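Ribulose-bisphosphate carboxylase (Alicyclobacillus acidocaldarius subsp. acidocaldarius, PDB 4NAS) is a member of the ribulose-bisphosphate carboxylase large-chain family, pairing an N-terminal domain with a TIM-barrel catalytic domain that holds a calcium ion at a carboxylated lysine. Local coordinates at residues 182-185 / 189-192; 215-220 / 229-234. One frame throughout, in Å; residues are numbered along the deposited sequence.

Contact 1: 182-185 / 189-192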
ATOM      1  N   PHE B 182       0.781 -18.616  -5.868  1.00 33.49           N
ATOM      2  CA  PHE B 182       0.694 -18.637  -4.406  1.00 25.19           C
ATOM      3  C   PHE B 182       0.393 -20.018  -3.790  1.00 31.45           C
ATOM      4  O   PHE B 182       0.917 -20.343  -2.726  1.00 31.12           O
ATOM      5  CB  PHE B 182      -0.327 -17.607  -3.909  1.00 22.33           C
ATOM      6  CG  PHE B 182       0.089 -16.200  -4.141  1.00 20.69           C
ATOM      7  CD1 PHE B 182       1.013 -15.603  -3.306  1.00 19.82           C
ATOM      8  CD2 PHE B 182      -0.459 -15.453  -5.176  1.00 20.11           C
ATOM      9  CE1 PHE B 182       1.411 -14.303  -3.505  1.00 18.40           C
ATOM     10  CE2 PHE B 182      -0.056 -14.125  -5.387  1.00 22.26           C
ATOM     11  CZ  PHE B 182       0.873 -13.557  -4.557  1.00 26.54           C
ATOM     12  N   THR B 183      -0.441 -20.828  -4.447  1.00 25.93           N
ATOM     13  CA  THR B 183      -0.759 -22.159  -3.917  1.00 32.47           C
ATOM     14  C   THR B 183       0.466 -23.075  -3.760  1.00 35.04           C
ATOM     15  O   THR B 183       1.276 -23.235  -4.684  1.00 33.37           O
ATOM     16  CB  THR B 183      -1.834 -22.899  -4.749  1.00 36.17           C
ATOM     17  OG1 THR B 183      -1.892 -24.271  -4.334  1.00 35.88           O
ATOM     18  CG2 THR B 183      -1.505 -22.861  -6.232  1.00 35.42           C
ATOM     19  N   GLU B 184       0.590 -23.682  -2.585  1.00 32.05           N
ATOM     20  CA  GLU B 184       1.673 -24.631  -2.342  1.00 37.22           C
ATOM     21  C   GLU B 184       1.152 -26.070  -2.324  1.00 45.91           C
ATOM     22  O   GLU B 184       1.720 -26.931  -1.662  1.00 50.03           O
ATOM     23  CB  GLU B 184       2.395 -24.293  -1.028  1.00 39.40           C
ATOM     24  CG  GLU B 184       2.825 -22.827  -0.930  1.00 39.66           C
ATOM     25  CD  GLU B 184       3.529 -22.490   0.384  1.00 42.74           C
ATOM     26  OE1 GLU B 184       4.140 -23.396   0.990  1.00 38.23           O
ATOM     27  OE2 GLU B 184       3.475 -21.313   0.808  1.00 44.25           O
ATOM     28  N   ALA B 185       0.082 -26.333  -3.068  1.00 47.73           N
ATOM     29  CA  ALA B 185      -0.559 -27.653  -3.043  1.00 43.87           C
ATOM     30  C   ALA B 185       0.167 -28.722  -3.860  1.00 36.47           C
ATOM     31  O   ALA B 185       0.075 -29.897  -3.562  1.00 37.61           O
ATOM     32  CB  ALA B 185      -2.012 -27.552  -3.496  1.00 38.90           C
ATOM     33  N   PRO B 189       7.519 -23.704  -2.512  1.00 30.93           N
ATOM     34  CA  PRO B 189       8.665 -22.907  -2.951  1.00 27.35           C
ATOM     35  C   PRO B 189      10.020 -23.578  -2.645  1.00 31.03           C
ATOM     36  O   PRO B 189      10.941 -23.525  -3.474  1.00 27.08           O
ATOM     37  CB  PRO B 189       8.481 -21.603  -2.170  1.00 28.68           C
ATOM     38  CG  PRO B 189       6.977 -21.437  -2.175  1.00 22.48           C
ATOM     39  CD  PRO B 189       6.455 -22.860  -1.927  1.00 25.31           C
ATOM     40  N   GLU B 190      10.143 -24.213  -1.484  1.00 25.77           N
ATOM     41  CA  GLU B 190      11.414 -24.834  -1.138  1.00 27.58           C
ATOM     42  C   GLU B 190      11.694 -26.048  -2.035  1.00 38.11           C
ATOM     43  O   GLU B 190      12.840 -26.276  -2.435  1.00 38.89           O
ATOM     44  CB  GLU B 190      11.525 -25.176   0.360  1.00 29.40           C
ATOM     45  CG  GLU B 190      10.246 -25.206   1.174  1.00 40.36           C
ATOM     46  CD  GLU B 190       9.619 -23.819   1.434  1.00 34.21           C
ATOM     47  OE1 GLU B 190      10.218 -22.952   2.113  1.00 39.05           O
ATOM     48  OE2 GLU B 190       8.496 -23.618   0.964  1.00 33.70           O
ATOM     49  N   ASP B 191      10.649 -26.803  -2.372  1.00 36.09           N
ATOM     50  CA  ASP B 191      10.808 -27.952  -3.266  1.00 39.87           C
ATOM     51  C   ASP B 191      11.116 -27.518  -4.704  1.00 40.26           C
ATOM     52  O   ASP B 191      11.835 -28.214  -5.436  1.00 37.32           O
ATOM     53  CB  ASP B 191       9.569 -28.853  -3.240  1.00 45.35           C
ATOM     54  CG  ASP B 191       9.484 -29.703  -1.976  1.00 49.98           C
ATOM     55  OD1 ASP B 191      10.498 -29.812  -1.245  1.00 46.66           O
ATOM     56  OD2 ASP B 191       8.401 -30.272  -1.723  1.00 54.47           O
ATOM     57  N   ARG B 192      10.563 -26.377  -5.114  1.00 26.80           N
ATOM     58  CA  ARG B 192      10.868 -25.817  -6.429  1.00 35.63           C
ATOM     59  C   ARG B 192      12.315 -25.374  -6.525  1.00 26.32           C
ATOM     60  O   ARG B 192      12.979 -25.625  -7.532  1.00 30.61           O
ATOM     61  CB  ARG B 192       9.922 -24.662  -6.791  1.00 28.16           C
ATOM     62  CG  ARG B 192       8.467 -25.085  -6.820  1.00 33.57           C
ATOM     63  CD  ARG B 192       7.605 -24.130  -7.633  1.00 27.79           C
ATOM     64  NE  ARG B 192       7.697 -22.753  -7.160  1.00 28.51           N
ATOM     65  CZ  ARG B 192       6.922 -22.223  -6.215  1.00 29.13           C
ATOM     66  NH1 ARG B 192       6.018 -22.972  -5.599  1.00 30.93           N
ATOM     67  NH2 ARG B 192       7.065 -20.944  -5.882  1.00 28.28           N
TER
HETATM   68  O   HOH W   1       3.633 -21.805  -3.854  1.00 26.32           O
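Glu184 meets Pro189 at the start of helix 189-207, the two side chains crossing at about a right angle. The carboxylate carbon CD of Glu184 lies 3.7 Å from the ring carbon CD of Pro189, and CG of Glu184 is almost as near to it. With CG anti to the carbonyl carbon (chi1 -51°) and the chain extended beyond it, the acid group is carried across to the helix. There Glu184 OE1 comes within 4.4 Å of Glu190 OE2, and NH2 of Arg227 forms a salt bridge with each, which probably offsets the repulsion between them. A rigid ring suits position 189: proline needs no N-H acceptor in a first helical turn and offers an apolar surface. A second link runs through water 1, which donates weakly to Thr183 O at 2.9 Å and accepts from Arg192 NH1 at 3.2 Å. The water sits in the plane of the guanidinium, at its edge, while Pro189 CA lies 3.6 Å above one face. Further out, a salt bridge from Arg192 NH2 to Asp177 and a hydrogen bond from NE to Tyr213 OH limit the rotation of the guanidinium. Thr183 OG1 accepts from Ala185 N at 3.1 Å, a side-chain bond that closes over Glu184. This ST turn lies in the loop just ahead of helix 189-207, after the calcium ligands carboxylated Lys176, Asp178 and Glu179 of the TIM-barrel domain.

Contact 2: 215-220 / 229-234; sequences VNLTGP and RRLAEL
Leu231 is the residue of helix 221-233 that reaches segment 215-220, touching both Val215 and Leu217. Before it in the helix, Arg229 directs its charge to other partners, forming salt bridges with Glu226 and Asp257. Such a long, charged chain suits the partly exposed side of a helix. Leu231 itself points toward the strand, with CG anti to the carbonyl carbon (chi1 -66°) and CD1 leading. That one methyl lies 4.1 Å from Val215 CG1 and likewise 4.1 Å from Leu217 CD1, so it is shared between two residues separated by one. All three side chains are buried and wholly apolar, as is usual in the layer between a barrel strand and its helix; strand 214-216, helix 221-233 and strand 238-242 form a beta-alpha-beta unit of the TIM barrel. Asn216, between the two contacting residues, turns away from the helix, its ND2 donating to Phe181 O. Beyond Leu231, the small Ala232 packs on Val262, while Glu233 is exposed, a fitting place for a carboxylate. The backbone bond from Glu233 N to Arg229 O, 3.0 Å, belongs to the i to i+4 helical pattern. Leu234 directs its branched side chain onto Val193 and Arg194 of helix 189-207.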
ATOM      1  N   VAL B 215      12.236 -17.141  -7.264  1.00 21.58           N
ATOM      2  CA  VAL B 215      11.112 -17.839  -6.677  1.00 20.54           C
ATOM      3  C   VAL B 215      10.238 -16.837  -5.942  1.00 19.18           C
ATOM      4  O   VAL B 215      10.730 -15.926  -5.280  1.00 23.58           O
ATOM      5  CB  VAL B 215      11.612 -18.977  -5.739  1.00 26.07           C
ATOM      6  CG1 VAL B 215      12.543 -18.434  -4.646  1.00 18.38           C
ATOM      7  CG2 VAL B 215      10.458 -19.770  -5.178  1.00 21.56           C
ATOM      8  N   ASN B 216       8.934 -16.965  -6.114  1.00 20.57           N
ATOM      9  CA  ASN B 216       8.000 -16.077  -5.442  1.00 21.90           C
ATOM     10  C   ASN B 216       8.096 -16.196  -3.907  1.00 20.89           C
ATOM     11  O   ASN B 216       7.954 -17.290  -3.363  1.00 22.27           O
ATOM     12  CB  ASN B 216       6.582 -16.368  -5.945  1.00 18.21           C
ATOM     13  CG  ASN B 216       5.653 -15.154  -5.842  1.00 28.57           C
ATOM     14  OD1 ASN B 216       6.093 -14.033  -5.568  1.00 29.18           O
ATOM     15  ND2 ASN B 216       4.360 -15.380  -6.064  1.00 28.09           N
ATOM     16  N   LEU B 217       8.340 -15.076  -3.217  1.00 26.09           N
ATOM     17  CA  LEU B 217       8.417 -15.059  -1.742  1.00 18.19           C
ATOM     18  C   LEU B 217       7.037 -14.822  -1.166  1.00 20.96           C
ATOM     19  O   LEU B 217       6.439 -13.783  -1.408  1.00 17.25           O
ATOM     20  CB  LEU B 217       9.361 -13.957  -1.266  1.00 18.28           C
ATOM     21  CG  LEU B 217       9.581 -13.869   0.249  1.00 22.71           C
ATOM     22  CD1 LEU B 217      10.057 -15.203   0.864  1.00 21.41           C
ATOM     23  CD2 LEU B 217      10.585 -12.776   0.506  1.00 25.29           C
ATOM     24  N   THR B 218       6.498 -15.808  -0.458  1.00 18.85           N
ATOM     25  CA  THR B 218       5.086 -15.774  -0.095  1.00 26.31           C
ATOM     26  C   THR B 218       4.827 -16.326   1.300  1.00 30.58           C
ATOM     27  O   THR B 218       5.699 -16.960   1.902  1.00 26.30           O
ATOM     28  CB  THR B 218       4.250 -16.632  -1.064  1.00 27.47           C
ATOM     29  OG1 THR B 218       4.612 -18.008  -0.914  1.00 23.94           O
ATOM     30  CG2 THR B 218       4.483 -16.219  -2.489  1.00 19.29           C
ATOM     31  N   GLY B 219       3.600 -16.122   1.776  1.00 30.01           N
ATOM     32  CA  GLY B 219       3.205 -16.525   3.111  1.00 24.73           C
ATOM     33  C   GLY B 219       3.068 -15.325   4.043  1.00 20.59           C
ATOM     34  O   GLY B 219       3.241 -14.184   3.638  1.00 22.99           O
ATOM     35  N   PRO B 220       2.766 -15.592   5.314  1.00 24.04           N
ATOM     36  CA  PRO B 220       2.532 -14.606   6.369  1.00 28.24           C
ATOM     37  C   PRO B 220       3.774 -13.774   6.673  1.00 32.00           C
ATOM     38  O   PRO B 220       4.887 -14.308   6.637  1.00 29.46           O
ATOM     39  CB  PRO B 220       2.206 -15.474   7.591  1.00 31.27           C
ATOM     40  CG  PRO B 220       1.829 -16.803   7.041  1.00 33.96           C
ATOM     41  CD  PRO B 220       2.630 -16.973   5.805  1.00 27.30           C
ATOM     42  N   ARG B 229      15.372 -16.609   4.126  1.00 28.73           N
ATOM     43  CA  ARG B 229      16.673 -17.144   4.513  1.00 35.22           C
ATOM     44  C   ARG B 229      16.818 -18.585   4.046  1.00 31.42           C
ATOM     45  O   ARG B 229      17.882 -18.983   3.563  1.00 31.34           O
ATOM     46  CB  ARG B 229      16.853 -17.108   6.034  1.00 30.64           C
ATOM     47  CG  ARG B 229      16.943 -15.731   6.665  1.00 41.38           C
ATOM     48  CD  ARG B 229      17.278 -15.887   8.150  1.00 54.72           C
ATOM     49  NE  ARG B 229      17.169 -14.646   8.911  1.00 56.94           N
ATOM     50  CZ  ARG B 229      16.312 -14.462   9.909  1.00 57.06           C
ATOM     51  NH1 ARG B 229      16.279 -13.301  10.557  1.00 51.40           N
ATOM     52  NH2 ARG B 229      15.491 -15.444  10.262  1.00 57.48           N
ATOM     53  N   ARG B 230      15.757 -19.373   4.218  1.00 32.12           N
ATOM     54  CA  ARG B 230      15.799 -20.780   3.836  1.00 34.94           C
ATOM     55  C   ARG B 230      15.965 -20.880   2.338  1.00 32.99           C
ATOM     56  O   ARG B 230      16.763 -21.689   1.858  1.00 27.93           O
ATOM     57  CB  ARG B 230      14.531 -21.522   4.259  1.00 38.90           C
ATOM     58  CG  ARG B 230      14.332 -21.662   5.757  1.00 49.43           C
ATOM     59  CD  ARG B 230      13.255 -22.694   6.061  1.00 58.33           C
ATOM     60  NE  ARG B 230      12.029 -22.468   5.291  1.00 61.64           N
ATOM     61  CZ  ARG B 230      10.928 -21.896   5.777  1.00 64.90           C
ATOM     62  NH1 ARG B 230       9.859 -21.738   4.999  1.00 65.75           N
ATOM     63  NH2 ARG B 230      10.890 -21.487   7.042  1.00 61.99           N
ATOM     64  N   LEU B 231      15.218 -20.044   1.609  1.00 28.58           N
ATOM     65  CA  LEU B 231      15.203 -20.101   0.152  1.00 31.59           C
ATOM     66  C   LEU B 231      16.568 -19.754  -0.410  1.00 23.23           C
ATOM     67  O   LEU B 231      17.014 -20.360  -1.385  1.00 25.46           O
ATOM     68  CB  LEU B 231      14.097 -19.199  -0.450  1.00 24.59           C
ATOM     69  CG  LEU B 231      12.662 -19.633  -0.132  1.00 23.85           C
ATOM     70  CD1 LEU B 231      11.604 -18.669  -0.655  1.00 20.47           C
ATOM     71  CD2 LEU B 231      12.390 -21.047  -0.650  1.00 22.76           C
ATOM     72  N   ALA B 232      17.238 -18.798   0.223  1.00 25.35           N
ATOM     73  CA  ALA B 232      18.621 -18.450  -0.131  1.00 25.40           C
ATOM     74  C   ALA B 232      19.553 -19.636   0.112  1.00 33.03           C
ATOM     75  O   ALA B 232      20.315 -20.041  -0.767  1.00 32.18           O
ATOM     76  CB  ALA B 232      19.088 -17.253   0.687  1.00 25.06           C
ATOM     77  N   GLU B 233      19.480 -20.181   1.319  1.00 34.21           N
ATOM     78  CA  GLU B 233      20.279 -21.343   1.713  1.00 40.75           C
ATOM     79  C   GLU B 233      20.087 -22.531   0.765  1.00 39.62           C
ATOM     80  O   GLU B 233      21.007 -23.307   0.538  1.00 42.59           O
ATOM     81  CB  GLU B 233      19.936 -21.736   3.154  1.00 41.91           C
ATOM     82  CG  GLU B 233      20.389 -20.703   4.191  1.00 50.04           C
ATOM     83  CD  GLU B 233      19.689 -20.844   5.541  1.00 56.42           C
ATOM     84  OE1 GLU B 233      20.006 -20.060   6.463  1.00 57.19           O
ATOM     85  OE2 GLU B 233      18.817 -21.729   5.680  1.00 60.40           O
ATOM     86  N   LEU B 234      18.890 -22.650   0.197  1.00 38.89           N
ATOM     87  CA  LEU B 234      18.567 -23.747  -0.715  1.00 34.08           C
ATOM     88  C   LEU B 234      19.036 -23.493  -2.139  1.00 33.87           C
ATOM     89  O   LEU B 234      18.946 -24.379  -2.998  1.00 35.56           O
ATOM     90  CB  LEU B 234      17.060 -24.022  -0.701  1.00 34.50           C
ATOM     91  CG  LEU B 234      16.604 -24.942   0.431  1.00 36.08           C
ATOM     92  CD1 LEU B 234      15.090 -24.899   0.569  1.00 38.91           C
ATOM     93  CD2 LEU B 234      17.106 -26.364   0.184  1.00 33.66           C
TER

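In the fold
Contacts 1 and 2 follow one another along the chain, with centres 10 Å apart, and they touch directly. Glu190 OE1 of 189-192 makes a salt bridge of 3.2 Å to Arg230 NH1 of 229-234, and Leu234 CD1 packs 3.6 Å from Glu190 CB, so helix 189-207 and the end of segment 229-234 are joined by both charge and apolar contact. On the strand side, Arg192 NH2 lies 3.7 Å from Val215 CG2, while Phe182 CD1 approaches Thr218 CG2 at 3.6 Å. Both contacts reach the second subunit, through Phe182 and Thr183 in contact 1 and Thr218 in contact 2. The side chain of Val215 is about 14 Å from a bound calcium ion.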